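Local coordinates for protein ralf, proline/betaine transporter (Legionella pneumophila, PDB 4D7Q) that is an engineered chimera joining a Sec7 domain, which probably acts as a guanine-nucleotide exchange factor, to the capping domain of a Rickettsia relative, at residues Y209-I214 with F326-T331; Q281-S286 with K296-I301; S205-Q210 with S332-Y337; N237-L242 with A320-S325. The protein carries 2 engineered substitutions. All blocks are in the same frame, centred on the assembly; numbering follows the deposited sequence.

Contact 1 of 4, residues Y209-I214 with F326-T331; sequences YQINNI and FETKVT
I211 and V330 bring their CA atoms to 4.9 Å where strand 208-214 meets the loop after helix 313-325. The strand belongs to the six-stranded antiparallel sheet of the capping domain, the Rickettsia part of the chimera. One backbone hydrogen bond crosses, from T331 N to Q210 O at 2.9 Å, and the donor lies in the carbonyl plane. It comes just before the loop straightens into edge strand 332-334.

I211 does most of the apolar work. Its CG1 stands beside the backbone N (chi1 -42°) and the chain is extended beyond it, which carries CD1 to F326 CB at 3.8 Å. The other branch, CG2, meets T328 CG2 at 3.6 Å. Past the corner at N213, I214 CD1 approaches F326 CD1 at 4.0 Å, and the two side chains cross at about a right angle. The F326 side chain also touches helix 220-230. T328 OG1 is held elsewhere, by a hydrogen bond with D219. On the other flank V330 CG2 sits at the edge of the Y209 ring, and the ring's OH is bonded to L344 O.

T331 CG2 packs across the N212 side chain, 3.6 Å from N212 ND2. N212 N is buried here and has no polar partner in the model. N212 ND2 donates to a water at 3.0 Å, which also makes a weak bond with T331 OG1. The N212 amide is fixed from its other end: Q210 NE2 donates to a lone pair of N212 OD1 at 2.7 Å, nearly straight at 171°.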
loop_
_atom_site.group_PDB
_atom_site.type_symbol
_atom_site.label_atom_id
_atom_site.label_comp_id
_atom_site.label_asym_id
_atom_site.label_seq_id
_atom_site.Cartn_x
_atom_site.Cartn_y
_atom_site.Cartn_z
ATOM N N TYR A 209 4.295 8.090 -10.797
ATOM C CA TYR A 209 5.731 8.309 -10.961
ATOM C C TYR A 209 6.491 7.971 -9.696
ATOM O O TYR A 209 6.090 8.378 -8.597
ATOM C CB TYR A 209 5.998 9.758 -11.337
ATOM C CG TYR A 209 5.206 10.246 -12.525
ATOM C CD1 TYR A 209 5.584 9.914 -13.826
ATOM C CD2 TYR A 209 4.132 11.123 -12.357
ATOM C CE1 TYR A 209 4.890 10.414 -14.928
ATOM C CE2 TYR A 209 3.427 11.619 -13.449
ATOM C CZ TYR A 209 3.822 11.282 -14.734
ATOM O OH TYR A 209 3.113 11.790 -15.797
ATOM N N GLN A 210 7.568 7.204 -9.851
ATOM C CA GLN A 210 8.366 6.766 -8.710
ATOM C C GLN A 210 9.825 7.062 -8.952
ATOM O O GLN A 210 10.319 6.866 -10.053
ATOM C CB GLN A 210 8.159 5.271 -8.425
ATOM C CG GLN A 210 8.809 4.780 -7.109
ATOM C CD GLN A 210 8.388 3.379 -6.741
ATOM O OE1 GLN A 210 7.247 2.981 -6.941
ATOM N NE2 GLN A 210 9.286 2.615 -6.145
ATOM N N ILE A 211 10.500 7.565 -7.917
ATOM C CA ILE A 211 11.929 7.847 -7.957
ATOM C C ILE A 211 12.564 7.119 -6.776
ATOM O O ILE A 211 12.370 7.522 -5.619
ATOM C CB ILE A 211 12.306 9.351 -8.004
ATOM C CG1 ILE A 211 11.391 10.182 -8.956
ATOM C CG2 ILE A 211 13.803 9.482 -8.369
ATOM C CD1 ILE A 211 11.707 11.745 -9.007
ATOM N N ASN A 212 13.284 6.018 -7.071
ATOM C CA ASN A 212 13.970 5.235 -6.046
ATOM C C ASN A 212 15.350 5.780 -5.819
ATOM O O ASN A 212 15.876 6.464 -6.687
ATOM C CB ASN A 212 14.129 3.786 -6.484
ATOM C CG ASN A 212 12.856 3.026 -6.538
ATOM O OD1 ASN A 212 11.900 3.316 -5.809
ATOM N ND2 ASN A 212 12.853 1.997 -7.361
ATOM N N ASN A 213 15.954 5.436 -4.669
ATOM C CA ASN A 213 17.330 5.787 -4.296
ATOM C C ASN A 213 17.584 7.290 -4.399
ATOM O O ASN A 213 18.656 7.718 -4.842
ATOM C CB ASN A 213 18.358 4.952 -5.120
ATOM C CG ASN A 213 18.015 3.474 -5.206
ATOM O OD1 ASN A 213 17.946 2.763 -4.205
ATOM N ND2 ASN A 213 17.758 2.983 -6.406
ATOM N N ILE A 214 16.575 8.089 -4.003
ATOM C CA ILE A 214 16.657 9.550 -4.045
ATOM C C ILE A 214 17.388 10.033 -2.791
ATOM O O ILE A 214 17.266 9.396 -1.742
ATOM C CB ILE A 214 15.252 10.208 -4.256
ATOM C CG1 ILE A 214 15.368 11.626 -4.879
ATOM C CG2 ILE A 214 14.355 10.171 -2.986
ATOM C CD1 ILE A 214 14.078 12.193 -5.533
ATOM N N PHE A 326 12.203 17.329 -9.978
ATOM C CA PHE A 326 13.264 16.681 -9.224
ATOM C C PHE A 326 14.420 16.475 -10.188
ATOM O O PHE A 326 14.192 16.220 -11.370
ATOM C CB PHE A 326 12.780 15.362 -8.566
ATOM C CG PHE A 326 11.853 15.604 -7.384
ATOM C CD1 PHE A 326 12.365 15.795 -6.103
ATOM C CD2 PHE A 326 10.476 15.700 -7.564
ATOM C CE1 PHE A 326 11.516 16.055 -5.019
ATOM C CE2 PHE A 326 9.622 15.970 -6.477
ATOM C CZ PHE A 326 10.147 16.135 -5.212
ATOM N N GLU A 327 15.657 16.675 -9.720
ATOM C CA GLU A 327 16.847 16.514 -10.569
ATOM C C GLU A 327 16.999 15.085 -11.071
ATOM O O GLU A 327 17.384 14.879 -12.220
ATOM C CB GLU A 327 18.110 16.925 -9.811
ATOM C CG GLU A 327 18.289 18.426 -9.686
ATOM C CD GLU A 327 19.597 18.841 -9.041
ATOM O OE1 GLU A 327 20.203 18.013 -8.325
ATOM O OE2 GLU A 327 20.010 20.006 -9.245
ATOM N N THR A 328 16.673 14.107 -10.221
ATOM C CA THR A 328 16.758 12.683 -10.548
ATOM C C THR A 328 15.681 12.287 -11.545
ATOM O O THR A 328 14.490 12.583 -11.338
ATOM C CB THR A 328 16.641 11.825 -9.283
ATOM O OG1 THR A 328 17.362 12.436 -8.209
ATOM C CG2 THR A 328 17.119 10.388 -9.499
ATOM N N LYS A 329 16.087 11.592 -12.618
ATOM C CA LYS A 329 15.097 11.089 -13.565
ATOM C C LYS A 329 14.268 9.978 -12.872
ATOM O O LYS A 329 14.750 9.320 -11.940
ATOM C CB LYS A 329 15.724 10.638 -14.906
ATOM C CG LYS A 329 16.547 9.356 -14.853
ATOM C CD LYS A 329 16.911 8.857 -16.258
ATOM C CE LYS A 329 17.815 7.644 -16.214
ATOM N NZ LYS A 329 18.167 7.156 -17.576
ATOM N N VAL A 330 13.031 9.821 -13.288
ATOM C CA VAL A 330 12.093 8.854 -12.752
ATOM C C VAL A 330 12.582 7.405 -12.985
ATOM O O VAL A 330 13.074 7.121 -14.044
ATOM C CB VAL A 330 10.697 9.175 -13.358
ATOM C CG1 VAL A 330 10.627 8.846 -14.817
ATOM C CG2 VAL A 330 9.578 8.513 -12.652
ATOM N N THR A 331 12.456 6.505 -12.008
ATOM C CA THR A 331 12.894 5.118 -12.107
ATOM C C THR A 331 11.812 4.247 -12.733
ATOM O O THR A 331 12.100 3.198 -13.309
ATOM C CB THR A 331 13.268 4.545 -10.728
ATOM O OG1 THR A 331 13.740 3.200 -10.879
ATOM C CG2 THR A 331 12.063 4.554 -9.802
HETATM O O HOH W 1 15.492 1.491 -8.626
#

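Contact 2 of 4, residues Q281-S286 with K296-I301; sequences QVYKPS and KSKIII
Two neighbouring antiparallel strands of the capping-domain sheet, 277-283 and 297-303, pair here through Q281 with I300 and Y283 with K298. The axes of 281-283 and 297-301 come within 4.9 Å, at 172°. Q281 N reaches I300 O at 2.8 Å, and I300 N returns a bond to Q281 O. Y283 and K298 form the second hydrogen-bonded pair. Between them V282 and I299 make a non-hydrogen-bonded pair whose side chains point to the other face and touch through CG2 atoms.

On the face of Q281, Y283, K298 and I300, the K298 chain lies alongside Y283. CG of K298 takes the position between the backbone N and the carbonyl carbon (chi1 89°), and the extended chain brings CE over one ring face, offset toward the rim. K298 CE is 3.8 Å from Y283 CD1. I300 CD1 meets the same ring obliquely, 4.0 Å from Y283 CE1. Y283 OH donates to Q281 OE1 at 2.8 Å and is also hydrogen-bonded to A110 N of the Sec7 part. Q281 NE2 donates hydrogen bonds to E109 OE1 and to a water that in turn donates to I300 O.

K298 NZ makes a cation-pi contact over the Y283 ring face, 4.9 Å from its centroid, and hydrogen-bonds to G108 O. The lysine charge is probably eased by the aromatic face and by a carbonyl from the other half of the fusion.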
loop_
_atom_site.group_PDB
_atom_site.type_symbol
_atom_site.label_atom_id
_atom_site.label_comp_id
_atom_site.label_asym_id
_atom_site.label_seq_id
_atom_site.Cartn_x
_atom_site.Cartn_y
_atom_site.Cartn_z
ATOM N N GLN A 281 4.328 11.268 -2.055
ATOM C CA GLN A 281 4.521 10.383 -0.900
ATOM C C GLN A 281 6.020 10.274 -0.686
ATOM O O GLN A 281 6.743 9.915 -1.618
ATOM C CB GLN A 281 3.931 9.013 -1.134
ATOM C CG GLN A 281 2.411 8.999 -1.299
ATOM C CD GLN A 281 1.995 7.608 -1.689
ATOM O OE1 GLN A 281 2.346 6.632 -1.028
ATOM N NE2 GLN A 281 1.308 7.479 -2.806
ATOM N N VAL A 282 6.481 10.663 0.521
ATOM C CA VAL A 282 7.887 10.696 0.948
ATOM C C VAL A 282 8.181 9.511 1.893
ATOM O O VAL A 282 7.526 9.362 2.930
ATOM C CB VAL A 282 8.284 12.055 1.613
ATOM C CG1 VAL A 282 9.745 12.026 2.119
ATOM C CG2 VAL A 282 8.071 13.239 0.651
ATOM N N TYR A 283 9.214 8.732 1.544
ATOM C CA TYR A 283 9.715 7.579 2.294
ATOM C C TYR A 283 11.172 7.712 2.544
ATOM O O TYR A 283 11.945 7.968 1.619
ATOM C CB TYR A 283 9.500 6.271 1.522
ATOM C CG TYR A 283 8.048 5.965 1.266
ATOM C CD1 TYR A 283 7.370 6.547 0.193
ATOM C CD2 TYR A 283 7.339 5.112 2.104
ATOM C CE1 TYR A 283 6.018 6.306 -0.020
ATOM C CE2 TYR A 283 6.000 4.826 1.870
ATOM C CZ TYR A 283 5.347 5.416 0.800
ATOM O OH TYR A 283 4.018 5.167 0.598
ATOM N N LYS A 284 11.571 7.521 3.785
ATOM C CA LYS A 284 12.986 7.556 4.149
ATOM C C LYS A 284 13.250 6.390 5.124
ATOM O O LYS A 284 12.371 6.118 5.963
ATOM C CB LYS A 284 13.376 8.905 4.792
ATOM C CG LYS A 284 13.297 10.117 3.846
ATOM C CD LYS A 284 14.117 11.313 4.326
ATOM C CE LYS A 284 13.571 11.933 5.591
ATOM N NZ LYS A 284 14.610 12.719 6.310
ATOM N N PRO A 285 14.409 5.684 5.006
ATOM C CA PRO A 285 14.723 4.589 5.959
ATOM C C PRO A 285 14.448 4.971 7.409
ATOM O O PRO A 285 14.836 6.044 7.867
ATOM C CB PRO A 285 16.219 4.315 5.711
ATOM C CG PRO A 285 16.388 4.655 4.281
ATOM C CD PRO A 285 15.525 5.877 4.053
ATOM N N SER A 286 13.710 4.113 8.086
ATOM C CA SER A 286 13.297 4.333 9.439
ATOM C C SER A 286 13.611 3.121 10.326
ATOM O O SER A 286 14.054 2.133 9.863
ATOM C CB SER A 286 11.803 4.636 9.461
ATOM O OG SER A 286 11.529 5.838 8.828
ATOM N N LYS A 296 17.132 2.408 1.020
ATOM C CA LYS A 296 17.135 3.745 0.408
ATOM C C LYS A 296 15.806 4.475 0.454
ATOM O O LYS A 296 14.768 3.876 0.711
ATOM C CB LYS A 296 17.667 3.679 -1.043
ATOM C CG LYS A 296 19.035 2.988 -1.201
ATOM C CD LYS A 296 20.240 3.857 -0.803
ATOM C CE LYS A 296 21.568 3.186 -1.103
ATOM N NZ LYS A 296 21.856 2.035 -0.193
ATOM N N SER A 297 15.855 5.782 0.221
ATOM C CA SER A 297 14.691 6.657 0.191
ATOM C C SER A 297 13.999 6.555 -1.170
ATOM O O SER A 297 14.606 6.139 -2.160
ATOM C CB SER A 297 15.114 8.096 0.444
ATOM O OG SER A 297 15.421 8.303 1.813
ATOM N N LYS A 298 12.710 6.910 -1.199
ATOM C CA LYS A 298 11.913 6.925 -2.413
ATOM C C LYS A 298 10.776 7.947 -2.304
ATOM O O LYS A 298 10.331 8.304 -1.199
ATOM C CB LYS A 298 11.394 5.496 -2.785
ATOM C CG LYS A 298 10.039 5.127 -2.158
ATOM C CD LYS A 298 9.491 3.778 -2.603
ATOM C CE LYS A 298 8.419 3.347 -1.607
ATOM N NZ LYS A 298 7.830 2.038 -1.982
ATOM N N ILE A 299 10.342 8.440 -3.468
ATOM C CA ILE A 299 9.207 9.336 -3.605
ATOM C C ILE A 299 8.248 8.786 -4.649
ATOM O O ILE A 299 8.686 8.229 -5.664
ATOM C CB ILE A 299 9.550 10.843 -3.806
ATOM C CG1 ILE A 299 10.375 11.089 -5.077
ATOM C CG2 ILE A 299 10.197 11.468 -2.545
ATOM C CD1 ILE A 299 10.266 12.560 -5.606
ATOM N N ILE A 300 6.946 8.913 -4.375
ATOM C CA ILE A 300 5.883 8.490 -5.289
ATOM C C ILE A 300 4.995 9.712 -5.572
ATOM O O ILE A 300 4.407 10.290 -4.642
ATOM C CB ILE A 300 5.080 7.261 -4.771
ATOM C CG1 ILE A 300 6.010 6.001 -4.606
ATOM C CG2 ILE A 300 3.883 6.948 -5.710
ATOM C CD1 ILE A 300 5.407 4.841 -3.745
ATOM N N ILE A 301 4.884 10.087 -6.868
ATOM C CA ILE A 301 4.078 11.234 -7.300
ATOM C C ILE A 301 2.856 10.786 -8.090
ATOM O O ILE A 301 2.977 10.057 -9.074
ATOM C CB ILE A 301 4.917 12.313 -8.054
ATOM C CG1 ILE A 301 6.179 12.708 -7.255
ATOM C CG2 ILE A 301 4.071 13.564 -8.413
ATOM C CD1 ILE A 301 7.388 12.165 -7.835
HETATM O O HOH W 2 1.454 9.747 -4.569
#

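Contact 3 of 4, residues S205-Q210 with S332-Y337; sequences SSPGYQ and SIKATY
K334 NZ donates to S205 O at 2.7 Å, approaching tilted from the carbonyl plane, and forms a salt bridge with E62 of the Sec7 part. A water gives the ammonium a further, weak bond. The lysine reaches this far because its CG stands anti to the backbone N and every later torsion is extended. On the way CD passes S205 OG at 3.4 Å.

Next to the lysine's own backbone the two strands pair. G208 O accepts from K334 N at 2.8 Å, and G208 N donates to K334 O at the same distance. Q210 N bonds to S332 O; the return bond from S332 N is weak. These bonds hold 332-334 as an outermost strand of the capping-domain sheet; the short segments 208-210 and 332-334 run antiparallel, at 163°. At phi 94° and psi -147° a side chain on G208 would run into the carbonyl O of P207, so the backbone here suits a glycine. T336 CG2 packs 3.9 Å from G208 N.

One face carries Y209 and I333, which lie side by side, with I333 CG2 4.0 Å from Y209 CE1. Helix 341-351 covers this pair. On the opposite face S332 OG nestles between S205 CB and Q210 CB, and it bonds to a water near S206 O and G208 O. The bend before the strand is braced by the Q210 amide: S206 N donates to Q210 OE1 at 2.9 Å, nearly along the C=O axis.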
loop_
_atom_site.group_PDB
_atom_site.type_symbol
_atom_site.label_atom_id
_atom_site.label_comp_id
_atom_site.label_asym_id
_atom_site.label_seq_id
_atom_site.Cartn_x
_atom_site.Cartn_y
_atom_site.Cartn_z
ATOM N N SER A 205 7.045 -1.481 -8.505
ATOM C CA SER A 205 6.782 -0.060 -8.614
ATOM C C SER A 205 5.325 0.195 -8.295
ATOM O O SER A 205 4.477 -0.687 -8.480
ATOM C CB SER A 205 7.105 0.421 -10.026
ATOM O OG SER A 205 6.112 -0.024 -10.934
ATOM N N SER A 206 5.037 1.400 -7.820
ATOM C CA SER A 206 3.686 1.815 -7.463
ATOM C C SER A 206 3.045 2.667 -8.592
ATOM O O SER A 206 3.796 3.245 -9.389
ATOM C CB SER A 206 3.726 2.606 -6.156
ATOM O OG SER A 206 4.059 1.756 -5.069
ATOM N N PRO A 207 1.675 2.765 -8.659
ATOM C CA PRO A 207 1.035 3.619 -9.679
ATOM C C PRO A 207 1.551 5.056 -9.662
ATOM O O PRO A 207 1.812 5.626 -8.591
ATOM C CB PRO A 207 -0.453 3.590 -9.276
ATOM C CG PRO A 207 -0.619 2.310 -8.547
ATOM C CD PRO A 207 0.656 2.140 -7.787
ATOM N N GLY A 208 1.681 5.624 -10.854
ATOM C CA GLY A 208 2.163 6.982 -11.034
ATOM C C GLY A 208 3.653 7.020 -11.273
ATOM O O GLY A 208 4.219 6.099 -11.866
ATOM N N TYR A 209 4.295 8.090 -10.797
ATOM C CA TYR A 209 5.731 8.309 -10.961
ATOM C C TYR A 209 6.491 7.971 -9.696
ATOM O O TYR A 209 6.090 8.378 -8.597
ATOM C CB TYR A 209 5.998 9.758 -11.337
ATOM C CG TYR A 209 5.206 10.246 -12.525
ATOM C CD1 TYR A 209 5.584 9.914 -13.826
ATOM C CD2 TYR A 209 4.132 11.123 -12.357
ATOM C CE1 TYR A 209 4.890 10.414 -14.928
ATOM C CE2 TYR A 209 3.427 11.619 -13.449
ATOM C CZ TYR A 209 3.822 11.282 -14.734
ATOM O OH TYR A 209 3.113 11.790 -15.797
ATOM N N GLN A 210 7.568 7.204 -9.851
ATOM C CA GLN A 210 8.366 6.766 -8.710
ATOM C C GLN A 210 9.825 7.062 -8.952
ATOM O O GLN A 210 10.319 6.866 -10.053
ATOM C CB GLN A 210 8.159 5.271 -8.425
ATOM C CG GLN A 210 8.809 4.780 -7.109
ATOM C CD GLN A 210 8.388 3.379 -6.741
ATOM O OE1 GLN A 210 7.247 2.981 -6.941
ATOM N NE2 GLN A 210 9.286 2.615 -6.145
ATOM N N SER A 332 10.563 4.689 -12.618
ATOM C CA SER A 332 9.435 3.952 -13.176
ATOM C C SER A 332 8.226 4.850 -13.330
ATOM O O SER A 332 8.015 5.769 -12.538
ATOM C CB SER A 332 9.071 2.750 -12.305
ATOM O OG SER A 332 8.485 3.189 -11.091
ATOM N N ILE A 333 7.439 4.566 -14.362
ATOM C CA ILE A 333 6.176 5.225 -14.666
ATOM C C ILE A 333 5.177 4.094 -14.710
ATOM O O ILE A 333 5.409 3.122 -15.430
ATOM C CB ILE A 333 6.217 6.023 -15.996
ATOM C CG1 ILE A 333 7.373 7.080 -15.975
ATOM C CG2 ILE A 333 4.832 6.664 -16.230
ATOM C CD1 ILE A 333 7.524 8.035 -17.219
ATOM N N LYS A 334 4.099 4.173 -13.906
ATOM C CA LYS A 334 3.109 3.101 -13.877
ATOM C C LYS A 334 1.722 3.661 -14.046
ATOM O O LYS A 334 1.455 4.743 -13.528
ATOM C CB LYS A 334 3.223 2.303 -12.562
ATOM C CG LYS A 334 2.501 0.962 -12.562
ATOM C CD LYS A 334 2.754 0.233 -11.264
ATOM C CE LYS A 334 2.405 -1.223 -11.358
ATOM N NZ LYS A 334 2.717 -1.929 -10.089
ATOM N N ALA A 335 0.828 2.930 -14.757
ATOM C CA ALA A 335 -0.564 3.379 -14.944
ATOM C C ALA A 335 -1.238 3.624 -13.604
ATOM O O ALA A 335 -0.935 2.942 -12.627
ATOM C CB ALA A 335 -1.366 2.327 -15.713
ATOM N N THR A 336 -2.109 4.620 -13.545
ATOM C CA THR A 336 -2.920 4.841 -12.347
ATOM C C THR A 336 -4.246 4.142 -12.671
ATOM O O THR A 336 -4.397 3.630 -13.778
ATOM C CB THR A 336 -3.093 6.323 -11.982
ATOM O OG1 THR A 336 -3.953 6.959 -12.925
ATOM C CG2 THR A 336 -1.783 7.059 -11.828
ATOM N N TYR A 337 -5.204 4.129 -11.739
ATOM C CA TYR A 337 -6.498 3.503 -11.992
ATOM C C TYR A 337 -7.232 4.185 -13.186
ATOM O O TYR A 337 -7.973 3.528 -13.927
ATOM C CB TYR A 337 -7.354 3.605 -10.725
ATOM C CG TYR A 337 -8.642 2.813 -10.791
ATOM C CD1 TYR A 337 -8.634 1.422 -10.727
ATOM C CD2 TYR A 337 -9.877 3.458 -10.872
ATOM C CE1 TYR A 337 -9.818 0.690 -10.758
ATOM C CE2 TYR A 337 -11.070 2.738 -10.852
ATOM C CZ TYR A 337 -11.034 1.351 -10.787
ATOM O OH TYR A 337 -12.188 0.609 -10.849
HETATM O O HOH W 3 5.758 -3.238 -10.448
HETATM O O HOH W 4 5.939 4.051 -10.906
#

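Contact 4 of 4, residues N237-L242 with A320-S325; sequences NIFPKL and AQITAS
S325 OG, near the end of helix 313-325, accepts from K241 N at 3.1 Å. The same hydroxyl donates to Q321 O, one turn back, at 2.8 Å. With OG beside the backbone N (chi1 -73°), it faces both partners. K241 CB and CG lie along S325 OG and Q321 O, with K241 CB 3.4 Å from S325 OG. P240 CD packs 3.6 Å from S325 CB, and that CB also lies at the edge of the F239 ring.

L242 divides its methyls between two helix residues. CD2 presses on the Q321 amide, 3.5 Å from OE1, while CD1 meets I322 CG1 at 3.8 Å. I322 CG2 approaches the F239 ring obliquely.

Within the loop, L242 N bonds to F239 O, and N237 ND2 donates to L242 O at 2.8 Å from above the carbonyl plane. I238 CD1 lies over one face of the F239 ring, toward its rim. The contact joins the loop to helix 313-325, beside helix 220-230, touched by I238 and F239, and the sheet, touched by F239 and I322.

One hydroxyl is acceptor for the loop N-H and donor to the helix carbonyl. This fixes the direction of its proton and ties loop to helix amid mainly apolar packing.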
loop_
_atom_site.group_PDB
_atom_site.type_symbol
_atom_site.label_atom_id
_atom_site.label_comp_id
_atom_site.label_asym_id
_atom_site.label_seq_id
_atom_site.Cartn_x
_atom_site.Cartn_y
_atom_site.Cartn_z
ATOM N N ASN A 237 7.276 26.491 -2.753
ATOM C CA ASN A 237 7.407 26.099 -4.149
ATOM C C ASN A 237 8.895 26.151 -4.545
ATOM O O ASN A 237 9.432 27.201 -4.880
ATOM C CB ASN A 237 6.514 26.953 -5.051
ATOM C CG ASN A 237 6.591 26.644 -6.536
ATOM O OD1 ASN A 237 7.287 25.733 -6.988
ATOM N ND2 ASN A 237 5.864 27.401 -7.340
ATOM N N ILE A 238 9.562 25.001 -4.453
ATOM C CA ILE A 238 10.988 24.837 -4.785
ATOM C C ILE A 238 11.139 24.039 -6.100
ATOM O O ILE A 238 12.223 23.561 -6.426
ATOM C CB ILE A 238 11.718 24.159 -3.570
ATOM C CG1 ILE A 238 10.895 22.977 -2.984
ATOM C CG2 ILE A 238 11.974 25.194 -2.460
ATOM C CD1 ILE A 238 11.270 21.609 -3.417
ATOM N N PHE A 239 10.034 23.896 -6.835
ATOM C CA PHE A 239 9.932 23.106 -8.058
ATOM C C PHE A 239 10.300 23.915 -9.309
ATOM O O PHE A 239 9.547 24.820 -9.688
ATOM C CB PHE A 239 8.528 22.458 -8.140
ATOM C CG PHE A 239 8.186 21.679 -6.887
ATOM C CD1 PHE A 239 8.731 20.418 -6.661
ATOM C CD2 PHE A 239 7.358 22.225 -5.914
ATOM C CE1 PHE A 239 8.436 19.709 -5.487
ATOM C CE2 PHE A 239 7.070 21.523 -4.736
ATOM C CZ PHE A 239 7.615 20.267 -4.529
ATOM N N PRO A 240 11.473 23.626 -9.947
ATOM C CA PRO A 240 11.895 24.421 -11.118
ATOM C C PRO A 240 10.919 24.511 -12.296
ATOM O O PRO A 240 10.944 25.512 -12.989
ATOM C CB PRO A 240 13.244 23.797 -11.514
ATOM C CG PRO A 240 13.729 23.115 -10.288
ATOM C CD PRO A 240 12.508 22.631 -9.581
ATOM N N LYS A 241 10.048 23.500 -12.513
ATOM C CA LYS A 241 9.078 23.530 -13.622
ATOM C C LYS A 241 7.802 24.284 -13.247
ATOM O O LYS A 241 6.921 24.467 -14.092
ATOM C CB LYS A 241 8.738 22.106 -14.117
ATOM C CG LYS A 241 9.943 21.244 -14.502
ATOM C CD LYS A 241 10.649 21.724 -15.769
ATOM C CE LYS A 241 11.684 20.723 -16.221
ATOM N NZ LYS A 241 12.833 21.384 -16.903
ATOM N N LEU A 242 7.737 24.713 -12.003
ATOM C CA LEU A 242 6.584 25.395 -11.477
ATOM C C LEU A 242 6.869 26.794 -10.902
ATOM O O LEU A 242 6.089 27.325 -10.149
ATOM C CB LEU A 242 5.899 24.496 -10.447
ATOM C CG LEU A 242 5.265 23.207 -10.962
ATOM C CD1 LEU A 242 4.849 22.315 -9.816
ATOM C CD2 LEU A 242 4.070 23.479 -11.854
ATOM N N ALA A 320 3.137 15.341 -13.455
ATOM C CA ALA A 320 4.314 15.266 -14.338
ATOM C C ALA A 320 5.278 16.450 -14.144
ATOM O O ALA A 320 6.487 16.232 -14.199
ATOM C CB ALA A 320 3.902 15.153 -15.798
ATOM N N GLN A 321 4.751 17.688 -13.905
ATOM C CA GLN A 321 5.574 18.909 -13.668
ATOM C C GLN A 321 6.383 18.781 -12.383
ATOM O O GLN A 321 7.567 19.124 -12.354
ATOM C CB GLN A 321 4.701 20.181 -13.597
ATOM C CG GLN A 321 4.105 20.576 -14.943
ATOM C CD GLN A 321 3.105 21.701 -14.863
ATOM O OE1 GLN A 321 2.112 21.643 -14.142
ATOM N NE2 GLN A 321 3.324 22.732 -15.647
ATOM N N ILE A 322 5.727 18.300 -11.317
ATOM C CA ILE A 322 6.339 18.072 -10.003
ATOM C C ILE A 322 7.442 17.035 -10.165
ATOM O O ILE A 322 8.564 17.267 -9.700
ATOM C CB ILE A 322 5.274 17.616 -8.972
ATOM C CG1 ILE A 322 4.322 18.793 -8.614
ATOM C CG2 ILE A 322 5.950 17.008 -7.696
ATOM C CD1 ILE A 322 2.978 18.380 -7.934
ATOM N N THR A 323 7.124 15.907 -10.852
ATOM C CA THR A 323 8.092 14.828 -11.071
ATOM C C THR A 323 9.312 15.302 -11.844
ATOM O O THR A 323 10.437 15.016 -11.439
ATOM C CB THR A 323 7.447 13.598 -11.723
ATOM O OG1 THR A 323 6.252 13.251 -11.028
ATOM C CG2 THR A 323 8.363 12.417 -11.684
ATOM N N ALA A 324 9.093 16.060 -12.935
ATOM C CA ALA A 324 10.184 16.567 -13.778
ATOM C C ALA A 324 11.023 17.643 -13.076
ATOM O O ALA A 324 12.137 17.917 -13.512
ATOM C CB ALA A 324 9.634 17.079 -15.099
ATOM N N SER A 325 10.504 18.208 -11.967
ATOM C CA SER A 325 11.168 19.220 -11.147
ATOM C C SER A 325 12.280 18.623 -10.290
ATOM O O SER A 325 13.189 19.343 -9.889
ATOM C CB SER A 325 10.158 19.953 -10.271
ATOM O OG SER A 325 9.356 20.832 -11.039
#

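All four contacts lie in the capping domain, the Rickettsia part of the chimera. Contacts 1, 2 and 3 share its antiparallel sheet. Strand 208-214 is central to them: it pairs with 297-303 of contact 2 on one side and 332-334 of contact 3 on the other. The centres of contacts 1 and 2 are about 10 Å apart, and those of contacts 2 and 3 about 14 Å. The centre of contact 4 lies about 12 Å from that of contact 1, where helix 313-325 packs by T323 against Y209 and I301. Along the chain, contacts 1 and 3 start together and enclose 4, which encloses 2. The first strand of the domain is therefore paired with its last.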